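Local coordinates for enoyl-CoA hydratase/isomerase family protein (Pseudomonas syringae pv. tomato, PDB 3OT6) that probably catalyses a hydration or isomerisation of acyl-CoA thioesters as a crotonase-fold enzyme, although its exact substrate and reaction remain unassigned, at residues 153-156 with 157-160; 179-182 with 183-187; 201-204 with 205-208. All blocks are in the same frame, centred on the assembly; numbering follows the deposited sequence.

Interaction 1: residues 153-156 with 157-160; sequences KSAF and NRSV
F156 and V160, four residues apart on helix 153-160, meet along one flank of the helix, where CE1 of the F156 ring comes 3.8 Å from CG2 of V160. With CG anti to the backbone N (chi1 168°), the F156 ring runs past the valine obliquely. Beneath the pair, V160 N donates to F156 O at 3.1 Å, and one residue earlier S159 N donates to A155 O at 2.8 Å. These two regular i to i+4 bonds close the final turn, whose S159 and V160 are both buried. The looser side, made by the partly exposed S154, N157 and R158, gathers round S154 O. Amide nitrogen ND2 of N157 reaches it at 3.0 Å in a weak, strongly bent bond (123°), the amide turning back toward the preceding turn from a CG set between the backbone N and the carbonyl carbon (chi1 71°). R158 adds another weak bond, NH1 to S154 O at 3.4 Å, while its CD lies 3.3 Å from the same oxygen, so the aliphatic part of the arginine approaches as closely as its charged end. The stronger polar partner of R158 is E164, in a salt bridge through NE. F156 and V160 lie against A147 of helix 141-150, F156 also against R148, whereas S159 packs on L130, L151, F176 and F166, the last on strand 165-166 and touched by R158 as well.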
loop_
_atom_site.group_PDB
_atom_site.type_symbol
_atom_site.label_atom_id
_atom_site.label_comp_id
_atom_site.label_asym_id
_atom_site.label_seq_id
_atom_site.Cartn_x
_atom_site.Cartn_y
_atom_site.Cartn_z
ATOM N N LYS A 153 0.389 -18.265 -3.915
ATOM C CA LYS A 153 1.437 -18.723 -4.850
ATOM C C LYS A 153 1.031 -18.798 -6.347
ATOM O O LYS A 153 1.850 -18.484 -7.247
ATOM C CB LYS A 153 2.022 -20.063 -4.405
ATOM C CG LYS A 153 2.862 -19.958 -3.162
ATOM C CD LYS A 153 3.189 -21.308 -2.608
ATOM C CE LYS A 153 3.984 -21.212 -1.351
ATOM N NZ LYS A 153 5.449 -21.331 -1.691
ATOM N N SER A 154 -0.209 -19.208 -6.618
ATOM C CA SER A 154 -0.568 -19.426 -8.000
ATOM C C SER A 154 -1.196 -18.171 -8.572
ATOM O O SER A 154 -1.331 -18.066 -9.767
ATOM C CB SER A 154 -1.474 -20.660 -8.154
ATOM O OG SER A 154 -2.743 -20.414 -7.573
ATOM N N ALA A 155 -1.599 -17.224 -7.711
ATOM C CA ALA A 155 -2.019 -15.892 -8.155
ATOM C C ALA A 155 -0.777 -15.042 -8.377
ATOM O O ALA A 155 -0.808 -14.133 -9.202
ATOM C CB ALA A 155 -2.935 -15.229 -7.144
ATOM N N PHE A 156 0.311 -15.331 -7.663
ATOM C CA PHE A 156 1.539 -14.509 -7.742
ATOM C C PHE A 156 2.218 -14.401 -9.143
ATOM O O PHE A 156 2.499 -13.293 -9.572
ATOM C CB PHE A 156 2.540 -15.014 -6.715
ATOM C CG PHE A 156 3.928 -14.475 -6.872
ATOM C CD1 PHE A 156 4.241 -13.171 -6.465
ATOM C CD2 PHE A 156 4.944 -15.300 -7.347
ATOM C CE1 PHE A 156 5.550 -12.643 -6.594
ATOM C CE2 PHE A 156 6.289 -14.815 -7.482
ATOM C CZ PHE A 156 6.590 -13.464 -7.079
ATOM N N ASN A 157 2.514 -15.511 -9.832
ATOM C CA ASN A 157 3.035 -15.439 -11.193
ATOM C C ASN A 157 1.946 -14.763 -12.116
ATOM O O ASN A 157 2.264 -14.041 -13.058
ATOM C CB ASN A 157 3.402 -16.820 -11.689
ATOM C CG ASN A 157 2.161 -17.680 -11.965
ATOM O OD1 ASN A 157 1.766 -17.860 -13.127
ATOM N ND2 ASN A 157 1.478 -18.091 -10.914
ATOM N N ARG A 158 0.663 -14.940 -11.835
ATOM C CA ARG A 158 -0.314 -14.382 -12.758
ATOM C C ARG A 158 -0.356 -12.888 -12.563
ATOM O O ARG A 158 -0.446 -12.097 -13.514
ATOM C CB ARG A 158 -1.669 -15.028 -12.585
ATOM C CG ARG A 158 -1.746 -16.405 -13.268
ATOM C CD ARG A 158 -2.833 -17.325 -12.645
ATOM N NE ARG A 158 -4.011 -16.522 -12.465
ATOM C CZ ARG A 158 -4.807 -16.573 -11.410
ATOM N NH1 ARG A 158 -4.599 -17.433 -10.429
ATOM N NH2 ARG A 158 -5.833 -15.749 -11.364
ATOM N N SER A 159 -0.241 -12.462 -11.329
ATOM C CA SER A 159 -0.305 -11.029 -11.087
ATOM C C SER A 159 0.945 -10.282 -11.621
ATOM O O SER A 159 0.844 -9.272 -12.283
ATOM C CB SER A 159 -0.489 -10.777 -9.589
ATOM O OG SER A 159 -0.416 -9.379 -9.316
ATOM N N VAL A 160 2.118 -10.793 -11.284
ATOM C CA VAL A 160 3.359 -10.102 -11.501
ATOM C C VAL A 160 3.883 -10.364 -12.915
ATOM O O VAL A 160 4.321 -9.449 -13.591
ATOM C CB VAL A 160 4.418 -10.573 -10.446
ATOM C CG1 VAL A 160 5.811 -10.165 -10.848
ATOM C CG2 VAL A 160 4.057 -10.094 -9.025
#

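Interaction 2: residues 179-182 with 183-187; sequences KVVS and VEELQ
S182 and E185 exchange hydrogen bonds across the turn that leads from strand 179-181 into helix 186-197. S182 N donates to OE1 of E185 at 2.7 Å, reaching the anti side of the carboxylate and lying 19° out of its plane. In return E185 N donates to S182 OG at 3.2 Å, nearly straight at 163°. The serine hydroxyl is therefore an acceptor on one count and a donor on another, since OG also gives its proton to OE1 of E184 at 3.1 Å, again from the anti side but farther from the carboxylate plane. Two torsions make this possible: S182 OG sits between its own backbone N and carbonyl carbon (chi1 77°), facing the turn, and the E184 chain bends at chi2 to bring its carboxylate back. Next outward is V181. Its CB lies 3.5 Å from E185 OE1, and its CG2 comes 3.7 Å from L186 N and makes an apolar contact with L186 CB at 4.3 Å. Backbone bonds from V181 to G121 and A123 tie it to the sheet, and L186 packs on I120 and V122 of the adjoining strand 118-122. The reciprocal Ser-x-x-Glu exchange is the hydrogen-bond pattern of a capping box, here joining an edge strand of the six-stranded sheet to the helix that follows.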
loop_
_atom_site.group_PDB
_atom_site.type_symbol
_atom_site.label_atom_id
_atom_site.label_comp_id
_atom_site.label_asym_id
_atom_site.label_seq_id
_atom_site.Cartn_x
_atom_site.Cartn_y
_atom_site.Cartn_z
ATOM N N LYS A 179 -10.899 -8.711 2.785
ATOM C CA LYS A 179 -12.338 -8.583 2.915
ATOM C C LYS A 179 -12.876 -7.655 1.851
ATOM O O LYS A 179 -12.260 -6.615 1.530
ATOM C CB LYS A 179 -12.719 -8.049 4.331
ATOM C CG LYS A 179 -14.189 -8.073 4.698
ATOM C CD LYS A 179 -14.450 -7.372 6.075
ATOM C CE LYS A 179 -14.145 -8.272 7.290
ATOM N NZ LYS A 179 -14.780 -9.669 7.161
ATOM N N VAL A 180 -14.034 -8.048 1.320
ATOM C CA VAL A 180 -14.795 -7.260 0.340
ATOM C C VAL A 180 -16.188 -6.886 0.929
ATOM O O VAL A 180 -16.974 -7.770 1.366
ATOM C CB VAL A 180 -14.886 -7.988 -1.032
ATOM C CG1 VAL A 180 -15.805 -7.224 -2.020
ATOM C CG2 VAL A 180 -13.487 -8.170 -1.637
ATOM N N VAL A 181 -16.442 -5.581 0.993
ATOM C CA VAL A 181 -17.726 -5.059 1.430
ATOM C C VAL A 181 -18.288 -4.134 0.339
ATOM O O VAL A 181 -17.667 -3.974 -0.761
ATOM C CB VAL A 181 -17.601 -4.336 2.797
ATOM C CG1 VAL A 181 -16.986 -5.285 3.886
ATOM C CG2 VAL A 181 -16.817 -3.063 2.700
ATOM N N SER A 182 -19.431 -3.502 0.594
ATOM C CA SER A 182 -19.998 -2.599 -0.457
ATOM C C SER A 182 -19.372 -1.221 -0.338
ATOM O O SER A 182 -18.773 -0.890 0.707
ATOM C CB SER A 182 -21.519 -2.498 -0.359
ATOM O OG SER A 182 -21.855 -1.628 0.708
ATOM N N VAL A 183 -19.481 -0.420 -1.391
ATOM C CA VAL A 183 -18.915 0.922 -1.356
ATOM C C VAL A 183 -19.344 1.669 -0.075
ATOM O O VAL A 183 -18.570 2.455 0.489
ATOM C CB VAL A 183 -19.265 1.722 -2.637
ATOM C CG1 VAL A 183 -18.853 3.194 -2.492
ATOM C CG2 VAL A 183 -18.526 1.124 -3.833
ATOM N N GLU A 184 -20.568 1.388 0.398
ATOM C CA GLU A 184 -21.155 2.106 1.549
ATOM C C GLU A 184 -20.658 1.533 2.870
ATOM O O GLU A 184 -20.402 2.272 3.806
ATOM C CB GLU A 184 -22.709 2.141 1.486
ATOM C CG GLU A 184 -23.242 2.814 0.200
ATOM C CD GLU A 184 -23.249 1.839 -1.011
ATOM O OE1 GLU A 184 -23.359 0.586 -0.799
ATOM O OE2 GLU A 184 -23.145 2.333 -2.168
ATOM N N GLU A 185 -20.493 0.217 2.938
ATOM C CA GLU A 185 -19.957 -0.416 4.141
ATOM C C GLU A 185 -18.476 -0.142 4.445
ATOM O O GLU A 185 -18.038 -0.386 5.544
ATOM C CB GLU A 185 -20.215 -1.910 4.093
ATOM C CG GLU A 185 -21.675 -2.256 3.989
ATOM C CD GLU A 185 -21.896 -3.676 3.491
ATOM O OE1 GLU A 185 -21.077 -4.179 2.654
ATOM O OE2 GLU A 185 -22.904 -4.297 3.945
ATOM N N LEU A 186 -17.718 0.416 3.501
ATOM C CA LEU A 186 -16.270 0.505 3.642
ATOM C C LEU A 186 -15.754 1.185 4.926
ATOM O O LEU A 186 -14.948 0.602 5.663
ATOM C CB LEU A 186 -15.622 1.102 2.398
ATOM C CG LEU A 186 -14.101 1.202 2.483
ATOM C CD1 LEU A 186 -13.446 -0.186 2.591
ATOM C CD2 LEU A 186 -13.576 1.937 1.304
ATOM N N GLN A 187 -16.186 2.408 5.196
ATOM C CA GLN A 187 -15.707 3.112 6.374
ATOM C C GLN A 187 -16.072 2.299 7.637
ATOM O O GLN A 187 -15.232 2.102 8.531
ATOM C CB GLN A 187 -16.335 4.496 6.419
ATOM C CG GLN A 187 -15.777 5.450 7.508
ATOM C CD GLN A 187 -16.770 6.597 7.823
ATOM O OE1 GLN A 187 -16.608 7.745 7.342
ATOM N NE2 GLN A 187 -17.822 6.273 8.602
#

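Interaction 3: residues 201-204 with 205-208; sequences NMNA and HKKT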
loop_
_atom_site.group_PDB
_atom_site.type_symbol
_atom_site.label_atom_id
_atom_site.label_comp_id
_atom_site.label_asym_id
_atom_site.label_seq_id
_atom_site.Cartn_x
_atom_site.Cartn_y
_atom_site.Cartn_z
ATOM N N ASN A 201 -2.335 -6.420 22.287
ATOM C CA ASN A 201 -1.315 -5.726 22.974
ATOM C C ASN A 201 -0.313 -5.134 21.963
ATOM O O ASN A 201 0.321 -5.849 21.180
ATOM C CB ASN A 201 -0.677 -6.695 23.995
ATOM C CG ASN A 201 0.475 -6.072 24.715
ATOM O OD1 ASN A 201 1.597 -6.022 24.205
ATOM N ND2 ASN A 201 0.194 -5.502 25.855
HETATM N N MSE A 202 -0.190 -3.811 21.985
HETATM C CA MSE A 202 0.483 -3.056 20.946
HETATM C C MSE A 202 1.962 -3.391 20.970
HETATM O O MSE A 202 2.638 -3.469 19.920
HETATM C CB MSE A 202 0.259 -1.548 21.160
HETATM C CG MSE A 202 -1.161 -1.072 20.714
HETATM SE SE MSE A 202 -1.733 -1.864 18.949
HETATM C CE MSE A 202 -3.641 -2.095 19.263
ATOM N N ASN A 203 2.486 -3.573 22.176
ATOM C CA ASN A 203 3.910 -3.859 22.296
ATOM C C ASN A 203 4.245 -5.244 21.735
ATOM O O ASN A 203 5.156 -5.379 20.931
ATOM C CB ASN A 203 4.372 -3.756 23.737
ATOM C CG ASN A 203 5.813 -4.137 23.874
ATOM O OD1 ASN A 203 6.686 -3.335 23.538
ATOM N ND2 ASN A 203 6.090 -5.390 24.336
ATOM N N ALA A 204 3.481 -6.259 22.137
ATOM C CA ALA A 204 3.584 -7.572 21.531
ATOM C C ALA A 204 3.339 -7.556 20.003
ATOM O O ALA A 204 3.992 -8.296 19.273
ATOM C CB ALA A 204 2.649 -8.599 22.247
ATOM N N HIS A 205 2.420 -6.711 19.523
ATOM C CA HIS A 205 2.184 -6.553 18.101
ATOM C C HIS A 205 3.447 -6.045 17.389
ATOM O O HIS A 205 3.866 -6.657 16.387
ATOM C CB HIS A 205 1.040 -5.603 17.905
ATOM C CG HIS A 205 0.754 -5.277 16.487
ATOM N ND1 HIS A 205 0.012 -6.113 15.664
ATOM C CD2 HIS A 205 1.043 -4.174 15.753
ATOM C CE1 HIS A 205 -0.128 -5.536 14.481
ATOM N NE2 HIS A 205 0.481 -4.361 14.509
ATOM N N LYS A 206 4.065 -4.977 17.911
ATOM C CA LYS A 206 5.220 -4.379 17.320
ATOM C C LYS A 206 6.353 -5.403 17.260
ATOM O O LYS A 206 6.906 -5.626 16.196
ATOM C CB LYS A 206 5.642 -3.142 18.138
ATOM C CG LYS A 206 6.953 -2.513 17.684
ATOM C CD LYS A 206 7.411 -1.286 18.529
ATOM C CE LYS A 206 7.400 -1.656 20.030
ATOM N NZ LYS A 206 7.983 -0.638 20.968
ATOM N N LYS A 207 6.709 -6.014 18.396
ATOM C CA LYS A 207 7.812 -6.939 18.456
ATOM C C LYS A 207 7.538 -8.137 17.533
ATOM O O LYS A 207 8.446 -8.537 16.787
ATOM C CB LYS A 207 8.020 -7.467 19.893
ATOM C CG LYS A 207 8.328 -6.452 21.050
ATOM C CD LYS A 207 9.533 -5.573 20.744
ATOM C CE LYS A 207 9.584 -4.307 21.666
ATOM N NZ LYS A 207 10.730 -3.368 21.290
ATOM N N THR A 208 6.318 -8.722 17.573
ATOM C CA THR A 208 6.003 -9.867 16.713
ATOM C C THR A 208 6.095 -9.472 15.200
ATOM O O THR A 208 6.644 -10.215 14.381
ATOM C CB THR A 208 4.637 -10.482 17.062
ATOM O OG1 THR A 208 4.653 -10.894 18.436
ATOM C CG2 THR A 208 4.244 -11.739 16.166
#
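N201 is joined to H205 by the first i to i+4 bond of helix 202-230, H205 N donating to N201 O at 2.8 Å, and the same asparagine is the N-cap of that helix. Its side chain supplies what the first turn lacks: OD1 accepts from A204 N at 2.8 Å in a bond that is almost perfectly straight (174°) and lies in the carbonyl plane of the amide. A204 N, which has no earlier helical carbonyl to meet, is thus satisfied by a side chain. From there the backbone takes over, with K206 N donating to M202 O and K207 N to N203 O, the latter at 3.0 Å and essentially linear.

Side chains along the outer face are held less specifically. Two lysines of the next turn, K206 and K207, pass N203 at a slant, both on the same side of its OD1. CG of N203 stands anti to the backbone N (chi1 176°), which carries OD1 along the helix to 3.6 Å from CE of K207; NZ of K206 is farther from that oxygen, at 3.9 Å. The K206 chain bends at chi3 and the K207 chain at chi2. N203 and K207 are exposed, whereas K206 is partly covered and rests on P94. On another side, the selenium of M202, a selenomethionine, stands 5.3 Å from the centroid of the H205 ring, in an oblique approach. Both residues pack on P96, and H205 NE2 has a weak hydrogen bond with NZ of K209.

A204 O is satisfied twice, as is common for a threonine in a helix. It accepts from T208 N in the regular helical bond, and T208 OG1 donates to the same oxygen at 2.8 Å, the two donors arriving from opposite faces of the carbonyl plane.

Three local contacts, none touching another, follow in series along the C-terminal half of the chain. Interactions 2 and 3 illustrate two solutions to one problem, the start of a helix: a serine and glutamate trading bonds at 179-187, and an N-cap asparagine before helix 202-230. Their centres lie about 28 Å apart, at successive helices. Interaction 1, by contrast, includes the C-terminal turn of a short helix; it lies about 25 Å from interaction 2 and about 31 Å from interaction 3, centre to centre. All three lie well away from the middle of the chain, with centres about 18 to 21 Å from its own, and none is tied to an assigned active site.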